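Local coordinates for protein hydroalkoxylation enzyme phnH (Penicillium herquei, PDB 6JJT) that catalyses the enantioselective hydroalkoxylation that closes a prenylated phenalenone to (2'R)-atrovenetin in phenalenone biosynthesis, working as a homotetramer, at residues 43-46 with 47-50. Numbering follows the deposited sequence.
Sequences DQSD and AQIK
A beta turn, with Asp46 and Ala47 as its two central residues, closes a beta hairpin and brings Asp43 against Lys50 and Gln44 against Ile49. Asp43 and Lys50 form an antiparallel hydrogen-bonded pair: Lys50 N donates to Asp43 O at 2.8 Å, while the return bond from Asp43 N to Lys50 O is weak. Two residues nearer the turn, past the non-hydrogen-bonded pair Gln44 and Ile49, Ser45 N donates to Gln48 O at 3.0 Å; the answering bond, Gln48 N to Ser45 O, is weak and bent.

Asp43 and Lys50 run side by side on one face of the sheet. The lysine chain is extended beyond CG, carrying NZ to 4.1 Å from Asp43 OD2, too far for a salt bridge but probably close enough for mutual attraction. The other carboxylate oxygen, Asp43 OD1, gathers with Gln48 O and Ser45 OG round one water, which accepts from Gln48 NE2 at 3.0 Å. Ser45 OG sits between its backbone N and carbonyl carbon (chi1 69°), which turns it toward the loop, where Ala47 N reaches it weakly.

This hairpin connects strands 26-44 and 48-61 of the closed antiparallel barrel of a DUF3237 protein, at its rim. On the opposite face, Ile49 CD1 lies alongside the aliphatic part of Gln44, 3.4 Å from Gln44 CG; chi2 of -20° swings the methyl that way, in a nearly eclipsed and probably strained conformation. The hairpin also meets other subunits: Gln48 OE1 accepts from Gln48 NE2 of a second subunit, and Gln44 N bonds Ser118 OG of a third.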
loop_
_atom_site.group_PDB
_atom_site.type_symbol
_atom_site.label_atom_id
_atom_site.label_comp_id
_atom_site.label_asym_id
_atom_site.label_seq_id
_atom_site.Cartn_x
_atom_site.Cartn_y
_atom_site.Cartn_z
ATOM N N ASP D 43 -7.027 -17.058 2.368
ATOM C CA ASP D 43 -7.845 -16.690 3.517
ATOM C C ASP D 43 -9.311 -16.745 3.100
ATOM O O ASP D 43 -9.779 -15.842 2.411
ATOM C CB ASP D 43 -7.452 -15.308 4.074
ATOM C CG ASP D 43 -8.072 -14.924 5.427
ATOM O OD1 ASP D 43 -9.124 -15.489 5.738
ATOM O OD2 ASP D 43 -7.446 -14.015 6.105
ATOM N N GLN D 44 -9.992 -17.789 3.547
ATOM C CA GLN D 44 -11.435 -17.880 3.354
ATOM C C GLN D 44 -12.125 -17.834 4.735
ATOM O O GLN D 44 -11.743 -18.580 5.626
ATOM C CB GLN D 44 -11.680 -19.156 2.539
ATOM C CG GLN D 44 -13.112 -19.638 2.544
ATOM C CD GLN D 44 -13.240 -20.731 1.509
ATOM O OE1 GLN D 44 -12.275 -21.416 1.165
ATOM N NE2 GLN D 44 -14.456 -20.901 1.011
ATOM N N SER D 45 -13.100 -16.934 4.931
ATOM C CA SER D 45 -13.843 -16.789 6.183
ATOM C C SER D 45 -15.230 -16.280 5.802
ATOM O O SER D 45 -15.457 -15.959 4.623
ATOM C CB SER D 45 -13.184 -15.769 7.072
ATOM O OG SER D 45 -13.349 -14.492 6.459
ATOM N N ASP D 46 -16.133 -16.126 6.787
ATOM C CA ASP D 46 -17.483 -15.721 6.411
ATOM C C ASP D 46 -17.464 -14.354 5.729
ATOM O O ASP D 46 -18.250 -14.109 4.825
ATOM C CB ASP D 46 -18.500 -15.692 7.558
ATOM C CG ASP D 46 -19.939 -15.710 7.049
ATOM O OD1 ASP D 46 -20.371 -16.784 6.536
ATOM O OD2 ASP D 46 -20.614 -14.656 7.127
ATOM N N ALA D 47 -16.573 -13.474 6.196
ATOM C CA ALA D 47 -16.521 -12.086 5.748
ATOM C C ALA D 47 -15.982 -11.931 4.315
ATOM O O ALA D 47 -16.440 -11.006 3.620
ATOM C CB ALA D 47 -15.678 -11.289 6.717
ATOM N N GLN D 48 -14.975 -12.761 3.903
ATOM C CA GLN D 48 -14.374 -12.615 2.584
ATOM C C GLN D 48 -13.461 -13.781 2.185
ATOM O O GLN D 48 -13.044 -14.552 3.050
ATOM C CB GLN D 48 -13.586 -11.307 2.513
ATOM C CG GLN D 48 -12.323 -11.297 3.365
ATOM C CD GLN D 48 -12.559 -10.669 4.713
ATOM O OE1 GLN D 48 -13.284 -9.672 4.825
ATOM N NE2 GLN D 48 -11.940 -11.200 5.759
ATOM N N ILE D 49 -13.193 -13.909 0.855
ATOM C CA ILE D 49 -12.233 -14.816 0.202
ATOM C C ILE D 49 -11.069 -14.045 -0.433
ATOM O O ILE D 49 -11.259 -13.273 -1.371
ATOM C CB ILE D 49 -12.858 -15.658 -0.919
ATOM C CG1 ILE D 49 -13.970 -16.522 -0.340
ATOM C CG2 ILE D 49 -11.811 -16.481 -1.669
ATOM C CD1 ILE D 49 -13.743 -16.635 1.122
ATOM N N LYS D 50 -9.828 -14.345 0.008
ATOM C CA LYS D 50 -8.623 -13.574 -0.361
ATOM C C LYS D 50 -7.662 -14.482 -1.136
ATOM O O LYS D 50 -7.402 -15.622 -0.671
ATOM C CB LYS D 50 -7.928 -12.974 0.864
ATOM C CG LYS D 50 -8.831 -12.069 1.720
ATOM C CD LYS D 50 -7.969 -11.392 2.759
ATOM C CE LYS D 50 -8.766 -10.875 3.937
ATOM N NZ LYS D 50 -7.821 -10.170 4.854
HETATM O O HOH W 1 -11.022 -13.980 5.025
#